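Local coordinates for putative ferritin-like diiron-carboxylate protein TM1526 (Thermotoga maritima, PDB 1VJX), which is of uncertain function but probably acts as a metal-binding oxidoreductase, being a helical member of the rubrerythrin family within the ferritin-like proteins, at residues L25-E30 / I61-S66; E103-A108 / R147-M152; I117-L122 / D140-H145. All blocks are in the same frame, centred on the assembly; numbering follows the deposited sequence.

Interaction 1. Residues L25-E30 / I61-S66; sequences LEEEGE and IFRKMS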
loop_
_atom_site.group_PDB
_atom_site.type_symbol
_atom_site.label_atom_id
_atom_site.label_comp_id
_atom_site.label_asym_id
_atom_site.label_seq_id
_atom_site.Cartn_x
_atom_site.Cartn_y
_atom_site.Cartn_z
ATOM N N LEU A 25 4.209 2.905 2.814
ATOM C CA LEU A 25 2.839 2.774 2.395
ATOM C C LEU A 25 2.260 1.447 2.906
ATOM O O LEU A 25 1.145 1.435 3.418
ATOM C CB LEU A 25 2.690 2.916 0.866
ATOM C CG LEU A 25 3.032 4.297 0.260
ATOM C CD1 LEU A 25 2.810 4.330 -1.264
ATOM C CD2 LEU A 25 2.268 5.435 0.912
ATOM N N GLU A 26 3.045 0.364 2.837
ATOM C CA GLU A 26 2.612 -0.945 3.341
ATOM C C GLU A 26 2.528 -0.981 4.868
ATOM O O GLU A 26 1.612 -1.571 5.429
ATOM C CB GLU A 26 3.528 -2.055 2.835
ATOM C CG GLU A 26 3.464 -2.259 1.329
ATOM C CD GLU A 26 2.198 -2.938 0.820
ATOM O OE1 GLU A 26 1.370 -3.368 1.640
ATOM O OE2 GLU A 26 2.047 -3.065 -0.430
ATOM N N GLU A 27 3.491 -0.358 5.533
ATOM C CA GLU A 27 3.458 -0.215 6.990
ATOM C C GLU A 27 2.267 0.635 7.465
ATOM O O GLU A 27 1.641 0.337 8.473
ATOM C CB GLU A 27 4.773 0.407 7.496
ATOM C CG GLU A 27 6.002 -0.487 7.318
ATOM C CD GLU A 27 7.336 0.186 7.684
ATOM O OE1 GLU A 27 7.443 1.430 7.714
ATOM O OE2 GLU A 27 8.303 -0.546 7.982
ATOM N N GLU A 28 1.993 1.720 6.766
ATOM C CA GLU A 28 0.918 2.613 7.172
ATOM C C GLU A 28 -0.432 2.000 6.858
ATOM O O GLU A 28 -1.354 2.156 7.634
ATOM C CB GLU A 28 1.086 4.017 6.554
ATOM C CG GLU A 28 2.216 4.809 7.221
ATOM C CD GLU A 28 1.910 5.126 8.684
ATOM O OE1 GLU A 28 0.825 5.728 8.936
ATOM O OE2 GLU A 28 2.731 4.775 9.594
ATOM N N GLY A 29 -0.502 1.274 5.757
ATOM C CA GLY A 29 -1.680 0.542 5.374
ATOM C C GLY A 29 -2.081 -0.523 6.374
ATOM O O GLY A 29 -3.289 -0.699 6.665
ATOM N N GLU A 30 -1.083 -1.236 6.891
ATOM C CA GLU A 30 -1.288 -2.222 7.951
ATOM C C GLU A 30 -1.981 -1.560 9.135
ATOM O O GLU A 30 -2.968 -2.080 9.655
ATOM C CB GLU A 30 0.045 -2.873 8.395
ATOM C CG GLU A 30 -0.026 -3.605 9.750
ATOM C CD GLU A 30 1.270 -4.303 10.172
ATOM O OE1 GLU A 30 2.328 -4.012 9.602
ATOM O OE2 GLU A 30 1.247 -5.153 11.077
ATOM N N ILE A 61 8.553 -7.769 2.779
ATOM C CA ILE A 61 9.162 -8.196 1.515
ATOM C C ILE A 61 9.947 -7.038 0.937
ATOM O O ILE A 61 11.092 -7.212 0.510
ATOM C CB ILE A 61 8.095 -8.740 0.543
ATOM C CG1 ILE A 61 7.686 -10.141 0.985
ATOM C CG2 ILE A 61 8.595 -8.717 -0.924
ATOM C CD1 ILE A 61 6.406 -10.588 0.390
ATOM N N PHE A 62 9.301 -5.867 0.919
ATOM C CA PHE A 62 9.954 -4.623 0.520
ATOM C C PHE A 62 11.180 -4.257 1.398
ATOM O O PHE A 62 12.137 -3.685 0.894
ATOM C CB PHE A 62 8.952 -3.458 0.531
ATOM C CG PHE A 62 8.003 -3.449 -0.609
ATOM C CD1 PHE A 62 8.367 -3.917 -1.870
ATOM C CD2 PHE A 62 6.716 -2.913 -0.432
ATOM C CE1 PHE A 62 7.445 -3.889 -2.925
ATOM C CE2 PHE A 62 5.806 -2.861 -1.460
ATOM C CZ PHE A 62 6.145 -3.360 -2.718
ATOM N N ARG A 63 11.136 -4.528 2.694
ATOM C CA ARG A 63 12.316 -4.214 3.563
ATOM C C ARG A 63 13.479 -5.144 3.171
ATOM O O ARG A 63 14.596 -4.703 2.978
ATOM C CB ARG A 63 12.037 -4.408 5.054
ATOM C CG ARG A 63 11.102 -3.394 5.687
ATOM C CD ARG A 63 11.239 -3.301 7.242
ATOM N NE ARG A 63 10.539 -4.403 7.891
ATOM C CZ ARG A 63 9.238 -4.397 8.201
ATOM N NH1 ARG A 63 8.494 -3.326 7.982
ATOM N NH2 ARG A 63 8.679 -5.461 8.765
ATOM N N LYS A 64 13.206 -6.432 3.035
ATOM C CA LYS A 64 14.239 -7.385 2.652
ATOM C C LYS A 64 14.852 -6.957 1.320
ATOM O O LYS A 64 16.031 -7.091 1.087
ATOM C CB LYS A 64 13.614 -8.773 2.537
ATOM C CG LYS A 64 14.581 -9.917 2.613
ATOM C CD LYS A 64 13.930 -11.218 2.061
ATOM C CE LYS A 64 14.911 -12.395 2.081
ATOM N NZ LYS A 64 14.264 -13.601 2.698
HETATM N N MSE A 65 14.011 -6.427 0.455
HETATM C CA MSE A 65 14.398 -6.105 -0.928
HETATM C C MSE A 65 15.348 -4.922 -0.934
HETATM O O MSE A 65 16.410 -4.968 -1.591
HETATM C CB MSE A 65 13.172 -5.798 -1.764
HETATM C CG MSE A 65 13.500 -5.527 -3.179
HETATM SE SE MSE A 65 11.899 -5.434 -4.391
HETATM C CE MSE A 65 11.102 -7.357 -4.324
ATOM N N SER A 66 15.002 -3.887 -0.165
ATOM C CA SER A 66 15.851 -2.705 -0.127
ATOM C C SER A 66 17.229 -2.979 0.501
ATOM O O SER A 66 18.203 -2.276 0.235
ATOM C CB SER A 66 15.134 -1.552 0.569
ATOM O OG SER A 66 15.373 -1.512 1.943
#

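Interaction 2. Residues E103-A108 / R147-M152; sequences EVLDIA and RKLLEM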
loop_
_atom_site.group_PDB
_atom_site.type_symbol
_atom_site.label_atom_id
_atom_site.label_comp_id
_atom_site.label_asym_id
_atom_site.label_seq_id
_atom_site.Cartn_x
_atom_site.Cartn_y
_atom_site.Cartn_z
ATOM N N GLU A 103 -17.343 6.455 4.463
ATOM C CA GLU A 103 -16.314 7.485 4.500
ATOM C C GLU A 103 -14.910 6.883 4.635
ATOM O O GLU A 103 -13.960 7.342 4.046
ATOM C CB GLU A 103 -16.611 8.506 5.596
ATOM C CG GLU A 103 -16.540 8.034 7.024
ATOM C CD GLU A 103 -16.937 9.164 7.973
ATOM O OE1 GLU A 103 -16.267 10.251 7.892
ATOM O OE2 GLU A 103 -17.904 8.978 8.774
ATOM N N VAL A 104 -14.846 5.800 5.377
ATOM C CA VAL A 104 -13.643 5.036 5.636
ATOM C C VAL A 104 -13.144 4.330 4.356
ATOM O O VAL A 104 -11.952 4.381 4.002
ATOM C CB VAL A 104 -13.997 4.037 6.802
ATOM C CG1 VAL A 104 -13.424 2.642 6.619
ATOM C CG2 VAL A 104 -13.665 4.655 8.182
ATOM N N LEU A 105 -14.060 3.662 3.678
ATOM C CA LEU A 105 -13.765 3.026 2.412
ATOM C C LEU A 105 -13.349 4.029 1.332
ATOM O O LEU A 105 -12.433 3.767 0.541
ATOM C CB LEU A 105 -14.965 2.198 1.950
ATOM C CG LEU A 105 -15.168 0.856 2.654
ATOM C CD1 LEU A 105 -16.221 0.132 2.022
ATOM C CD2 LEU A 105 -13.903 0.003 2.633
ATOM N N ASP A 106 -13.985 5.187 1.294
ATOM C CA ASP A 106 -13.629 6.180 0.287
ATOM C C ASP A 106 -12.180 6.534 0.421
ATOM O O ASP A 106 -11.469 6.645 -0.555
ATOM C CB ASP A 106 -14.506 7.444 0.410
ATOM C CG ASP A 106 -15.909 7.258 -0.218
ATOM O OD1 ASP A 106 -16.076 6.358 -1.062
ATOM O OD2 ASP A 106 -16.907 7.956 0.097
ATOM N N ILE A 107 -11.750 6.709 1.658
ATOM C CA ILE A 107 -10.350 7.033 1.955
ATOM C C ILE A 107 -9.414 5.861 1.570
ATOM O O ILE A 107 -8.409 6.061 0.910
ATOM C CB ILE A 107 -10.206 7.435 3.443
ATOM C CG1 ILE A 107 -10.994 8.733 3.714
ATOM C CG2 ILE A 107 -8.733 7.615 3.803
ATOM C CD1 ILE A 107 -11.295 9.002 5.197
ATOM N N ALA A 108 -9.795 4.652 1.964
ATOM C CA ALA A 108 -9.028 3.449 1.688
ATOM C C ALA A 108 -8.823 3.282 0.222
ATOM O O ALA A 108 -7.767 2.910 -0.209
ATOM C CB ALA A 108 -9.751 2.232 2.212
ATOM N N ARG A 147 -10.214 -4.387 -5.161
ATOM C CA ARG A 147 -11.460 -5.019 -5.576
ATOM C C ARG A 147 -12.356 -5.305 -4.370
ATOM O O ARG A 147 -13.597 -5.146 -4.444
ATOM C CB ARG A 147 -11.135 -6.321 -6.287
ATOM C CG ARG A 147 -12.334 -7.148 -6.716
ATOM C CD ARG A 147 -12.009 -8.621 -6.747
ATOM N NE ARG A 147 -11.845 -9.142 -5.376
ATOM C CZ ARG A 147 -12.865 -9.506 -4.597
ATOM N NH1 ARG A 147 -14.109 -9.381 -5.032
ATOM N NH2 ARG A 147 -12.648 -9.982 -3.378
ATOM N N LYS A 148 -11.739 -5.739 -3.264
ATOM C CA LYS A 148 -12.489 -6.046 -2.042
ATOM C C LYS A 148 -13.065 -4.793 -1.444
ATOM O O LYS A 148 -14.232 -4.771 -1.060
ATOM C CB LYS A 148 -11.621 -6.761 -1.012
ATOM C CG LYS A 148 -12.362 -7.142 0.264
ATOM C CD LYS A 148 -13.356 -8.252 0.034
ATOM C CE LYS A 148 -14.364 -8.400 1.132
ATOM N NZ LYS A 148 -15.411 -9.396 0.678
ATOM N N LEU A 149 -12.260 -3.734 -1.393
ATOM C CA LEU A 149 -12.748 -2.421 -0.968
ATOM C C LEU A 149 -13.928 -1.902 -1.822
ATOM O O LEU A 149 -14.881 -1.347 -1.302
ATOM C CB LEU A 149 -11.596 -1.401 -0.958
ATOM C CG LEU A 149 -10.409 -1.638 -0.006
ATOM C CD1 LEU A 149 -9.330 -0.591 -0.181
ATOM C CD2 LEU A 149 -10.840 -1.649 1.441
ATOM N N LEU A 150 -13.878 -2.087 -3.129
ATOM C CA LEU A 150 -14.964 -1.635 -4.001
ATOM C C LEU A 150 -16.222 -2.517 -3.849
ATOM O O LEU A 150 -17.367 -2.032 -3.961
ATOM C CB LEU A 150 -14.474 -1.594 -5.452
ATOM C CG LEU A 150 -13.387 -0.544 -5.740
ATOM C CD1 LEU A 150 -12.652 -0.820 -7.064
ATOM C CD2 LEU A 150 -14.002 0.887 -5.748
ATOM N N GLU A 151 -15.994 -3.805 -3.590
ATOM C CA GLU A 151 -17.059 -4.767 -3.290
ATOM C C GLU A 151 -17.812 -4.383 -1.998
ATOM O O GLU A 151 -19.024 -4.360 -1.976
ATOM C CB GLU A 151 -16.463 -6.190 -3.203
ATOM C CG GLU A 151 -17.428 -7.300 -2.794
ATOM C CD GLU A 151 -16.828 -8.693 -2.992
ATOM O OE1 GLU A 151 -16.129 -9.197 -2.082
ATOM O OE2 GLU A 151 -17.048 -9.292 -4.074
HETATM N N MSE A 152 -17.073 -4.073 -0.942
HETATM C CA MSE A 152 -17.646 -3.577 0.304
HETATM C C MSE A 152 -18.377 -2.247 0.112
HETATM O O MSE A 152 -19.478 -2.068 0.628
HETATM C CB MSE A 152 -16.561 -3.438 1.376
HETATM C CG MSE A 152 -16.021 -4.754 1.890
HETATM SE SE MSE A 152 -14.459 -4.516 3.052
HETATM C CE MSE A 152 -15.320 -3.908 4.714
#

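Interaction 3. Residues I117-L122 / D140-H145; sequences ILYYEL and DQEKEH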
loop_
_atom_site.group_PDB
_atom_site.type_symbol
_atom_site.label_atom_id
_atom_site.label_comp_id
_atom_site.label_asym_id
_atom_site.label_seq_id
_atom_site.Cartn_x
_atom_site.Cartn_y
_atom_site.Cartn_z
ATOM N N ILE A 117 -0.166 2.890 -8.044
ATOM C CA ILE A 117 0.617 3.612 -9.037
ATOM C C ILE A 117 2.067 3.548 -8.645
ATOM O O ILE A 117 2.946 3.276 -9.466
ATOM C CB ILE A 117 0.164 5.088 -9.168
ATOM C CG1 ILE A 117 -1.257 5.160 -9.685
ATOM C CG2 ILE A 117 1.096 5.878 -10.100
ATOM C CD1 ILE A 117 -1.723 6.510 -10.136
ATOM N N LEU A 118 2.325 3.771 -7.359
ATOM C CA LEU A 118 3.705 3.796 -6.880
ATOM C C LEU A 118 4.392 2.431 -6.992
ATOM O O LEU A 118 5.584 2.329 -7.318
ATOM C CB LEU A 118 3.810 4.312 -5.466
ATOM C CG LEU A 118 5.290 4.093 -5.001
ATOM C CD1 LEU A 118 6.147 5.333 -5.202
ATOM C CD2 LEU A 118 5.346 3.588 -3.636
ATOM N N TYR A 119 3.696 1.373 -6.640
ATOM C CA TYR A 119 4.325 0.072 -6.795
ATOM C C TYR A 119 4.567 -0.267 -8.267
ATOM O O TYR A 119 5.521 -0.971 -8.541
ATOM C CB TYR A 119 3.514 -1.063 -6.154
ATOM C CG TYR A 119 3.079 -0.808 -4.726
ATOM C CD1 TYR A 119 3.951 -0.283 -3.792
ATOM C CD2 TYR A 119 1.752 -1.086 -4.331
ATOM C CE1 TYR A 119 3.550 -0.025 -2.490
ATOM C CE2 TYR A 119 1.337 -0.815 -3.037
ATOM C CZ TYR A 119 2.253 -0.296 -2.120
ATOM O OH TYR A 119 1.835 -0.036 -0.851
ATOM N N TYR A 120 3.694 0.170 -9.194
ATOM C CA TYR A 120 3.977 0.019 -10.603
ATOM C C TYR A 120 5.283 0.779 -10.971
ATOM O O TYR A 120 6.136 0.264 -11.670
ATOM C CB TYR A 120 2.790 0.462 -11.484
ATOM C CG TYR A 120 1.736 -0.625 -11.749
ATOM C CD1 TYR A 120 2.076 -1.819 -12.391
ATOM C CD2 TYR A 120 0.394 -0.446 -11.394
ATOM C CE1 TYR A 120 1.108 -2.829 -12.654
ATOM C CE2 TYR A 120 -0.605 -1.481 -11.664
ATOM C CZ TYR A 120 -0.223 -2.659 -12.282
ATOM O OH TYR A 120 -1.144 -3.667 -12.554
ATOM N N GLU A 121 5.446 1.986 -10.434
ATOM C CA GLU A 121 6.604 2.812 -10.736
ATOM C C GLU A 121 7.857 2.100 -10.361
ATOM O O GLU A 121 8.779 2.041 -11.166
ATOM C CB GLU A 121 6.491 4.188 -10.074
ATOM C CG GLU A 121 5.474 5.061 -10.826
ATOM C CD GLU A 121 5.080 6.356 -10.115
ATOM O OE1 GLU A 121 5.172 6.420 -8.874
ATOM O OE2 GLU A 121 4.679 7.322 -10.812
ATOM N N LEU A 122 7.841 1.527 -9.155
ATOM C CA LEU A 122 8.927 0.747 -8.573
ATOM C C LEU A 122 9.304 -0.471 -9.409
ATOM O O LEU A 122 10.496 -0.734 -9.669
ATOM C CB LEU A 122 8.523 0.235 -7.174
ATOM C CG LEU A 122 9.488 -0.815 -6.568
ATOM C CD1 LEU A 122 10.924 -0.244 -6.451
ATOM C CD2 LEU A 122 9.005 -1.368 -5.224
ATOM N N ASP A 140 -0.576 -7.464 -7.776
ATOM C CA ASP A 140 -1.733 -8.324 -7.935
ATOM C C ASP A 140 -2.519 -8.472 -6.656
ATOM O O ASP A 140 -3.718 -8.381 -6.678
ATOM C CB ASP A 140 -1.324 -9.699 -8.427
ATOM C CG ASP A 140 -0.896 -9.697 -9.867
ATOM O OD1 ASP A 140 -1.420 -8.844 -10.661
ATOM O OD2 ASP A 140 -0.066 -10.557 -10.303
ATOM N N GLN A 141 -1.847 -8.678 -5.530
ATOM C CA GLN A 141 -2.535 -8.768 -4.240
ATOM C C GLN A 141 -3.128 -7.420 -3.837
ATOM O O GLN A 141 -4.191 -7.359 -3.261
ATOM C CB GLN A 141 -1.583 -9.308 -3.157
ATOM C CG GLN A 141 -1.452 -10.841 -3.200
ATOM C CD GLN A 141 -0.120 -11.435 -2.640
ATOM O OE1 GLN A 141 0.705 -10.741 -2.053
ATOM N NE2 GLN A 141 0.072 -12.730 -2.876
ATOM N N GLU A 142 -2.414 -6.332 -4.124
ATOM C CA GLU A 142 -2.907 -4.989 -3.807
ATOM C C GLU A 142 -4.152 -4.700 -4.624
ATOM O O GLU A 142 -5.053 -4.040 -4.141
ATOM C CB GLU A 142 -1.846 -3.931 -4.074
ATOM C CG GLU A 142 -0.684 -3.949 -3.084
ATOM C CD GLU A 142 -1.082 -3.620 -1.653
ATOM O OE1 GLU A 142 -2.213 -3.097 -1.461
ATOM O OE2 GLU A 142 -0.256 -3.884 -0.728
ATOM N N LYS A 143 -4.190 -5.204 -5.862
ATOM C CA LYS A 143 -5.311 -4.953 -6.760
ATOM C C LYS A 143 -6.537 -5.772 -6.356
ATOM O O LYS A 143 -7.658 -5.376 -6.626
ATOM C CB LYS A 143 -4.938 -5.291 -8.186
ATOM C CG LYS A 143 -4.043 -4.299 -8.918
ATOM C CD LYS A 143 -4.091 -4.592 -10.443
ATOM C CE LYS A 143 -3.255 -5.809 -10.838
ATOM N NZ LYS A 143 -3.919 -6.555 -11.874
ATOM N N GLU A 144 -6.311 -6.916 -5.715
ATOM C CA GLU A 144 -7.377 -7.665 -5.018
ATOM C C GLU A 144 -7.885 -6.982 -3.731
ATOM O O GLU A 144 -9.039 -7.134 -3.386
ATOM C CB GLU A 144 -6.901 -9.074 -4.653
ATOM C CG GLU A 144 -6.748 -10.026 -5.833
ATOM C CD GLU A 144 -8.044 -10.284 -6.539
ATOM O OE1 GLU A 144 -9.127 -10.209 -5.888
ATOM O OE2 GLU A 144 -7.968 -10.560 -7.757
ATOM N N HIS A 145 -7.017 -6.266 -3.009
ATOM C CA HIS A 145 -7.449 -5.512 -1.837
ATOM C C HIS A 145 -8.415 -4.487 -2.323
ATOM O O HIS A 145 -9.476 -4.306 -1.752
ATOM C CB HIS A 145 -6.303 -4.747 -1.174
ATOM C CG HIS A 145 -5.330 -5.606 -0.443
ATOM N ND1 HIS A 145 -4.432 -5.097 0.486
ATOM C CD2 HIS A 145 -5.115 -6.942 -0.488
ATOM C CE1 HIS A 145 -3.697 -6.086 0.959
ATOM N NE2 HIS A 145 -4.094 -7.215 0.391
#

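Interaction 1. Residues L25-E30 / I61-S66
Glu-27 and Arg-63 pair as a salt bridge on the outer side of this contact, with OE2 of Glu-27 2.8 Å from NH1 of Arg-63. The carboxylate oxygen arrives at the edge of the guanidinium, close to its plane, and the two flat groups are turned 36° apart. The hydrogen bond within the pair is weak, because the N-H points poorly at the acceptor (125°). Neither side chain sets out directly at the other helix: Glu-27 reaches across by staying extended beyond CG, and Arg-63 by folding at its third torsion. Exchanging Glu-27 for an alanine would probably leave Arg-63 without its acidic mate and its guanidinium freer to swing into solvent.

Deeper in, the contact is one of carbon on carbon. Helices 15-36 and 43-68, joined here, belong to the four-helix bundle of the ferritin-like fold, and Glu-26 and Phe-62, both buried, leave their backbones toward each other's helix. The CG methylene of Glu-26 lies at the edge of the Phe-62 ring, 3.7 Å from CE2. A bend at the second torsion (-74°) turns the Glu-26 carboxylate away from the ring, and its OE1 is hydrogen-bonded to His-58 ND1. Glu-55 and Glu-142 are close by, a gathering of acids consistent with a diiron-carboxylate site. The Phe-62 ring also meets Tyr-119 and packs on Ala-22, Ile-23 and Ile-138.

Interaction 2. Residues E103-A108 / R147-M152
Leu-105 and Leu-149 both hold CG beside the backbone N and anti to the carbonyl carbon (chi1 -77° and -62°), and this throws the two forked ends into the gap between their helices. There CD2 of Leu-105 meets CD2 of Leu-149 at 3.7 Å, the side chains slanting past one another. The two residues also mark the nearest backbone approach, 6.5 Å from CA to CA. The other branch of Leu-105, CD1, reaches along the partner helix to Met-152, a selenomethionine, and touches its CB at 3.6 Å. Leu-149 in turn uses its CD1 branch against the methyl of Ala-108, 3.7 Å from CB.

The helix segments run antiparallel at 154°, with axes 9.9 Å apart at closest approach. They form one seam of the four-helix bundle, between helices 101-125 and 129-156. All four touching residues are buried, and no hydrogen bond crosses between the segments. The small Ala-108 lets the Leu-149 fork come close to the facing helix, where CD1 also nears the backbone O of Ala-108. Other helices close the surroundings: Phe-32 covers Ala-108, Tyr-33 touches Leu-149, and Met-152 extends to Ile-44 and Phe-48.

Polar groups lie outside this apolar strip. Glu-151, whose CB is directed away from residues 103-108, takes Lys-148 NZ on OE1 at 2.9 Å and Arg-147 NH1 on OE2 at 3.1 Å, the latter a weak hydrogen bond, in a salt-bridge network along one helix. Asp-106 forms salt bridges with Lys-153 of the facing helix through OD1 and with Lys-102 through OD2.

Interaction 3. Residues I117-L122 / D140-H145
A partly buried packing contact without a hydrogen bond joins Tyr-119 and Tyr-120 of helix 101-125 to Glu-142 and Lys-143 of helix 129-156, near the middle of the chain. Inside, the CG methylene of Glu-142 rests 3.7 Å from CE2 of Tyr-119. The two side chains run roughly at right angles, with carboxylate and ring planes 40° apart. A bend at the second torsion of Glu-142 (-64°) carries its carboxylate past the phenol ring into the bundle interior.

That interior is the centre of the ferritin-like four-helix bundle. Glu-142 OE2 makes a weak hydrogen bond to His-58 ND1, and Glu-26, Glu-55 and Glu-112 bring their carboxylates close, an arrangement consistent with a diiron site. One turn on from Glu-142, His-145 has the CA of Glu-142 over one ring face, offset toward the rim.

Toward solvent, Tyr-120 sets its hydroxyl against the aliphatic part of Lys-143. OH lies 3.5 Å from CE and 3.7 Å from CD, while NZ is farther off at 4.1 Å. Lys-143 bends at its third and fourth torsions, and NZ pairs with OD1 of Asp-140, 3.6 Å away, on its own helix.

Interactions 1 and 3 meet around the middle of the four-helix bundle, their centres about 12 Å apart: Glu-26 and Glu-142 bring their carboxylates together, and Leu-25 packs on Leu-118 and Tyr-119. Interaction 1 joins helices 15-36 and 43-68, whereas interactions 2 and 3 both join helices 101-125 and 129-156, at centres about 16 Å apart. Along the chain interaction 1 comes first, and interaction 3 is nested within the loop closed by interaction 2. The centre of interaction 2 lies about 21 Å from that of interaction 1, across the chain's centre. Two helical hairpins thus contribute acids to one probable metal site, while interaction 2 holds the second hairpin together toward its open end, away from the turn.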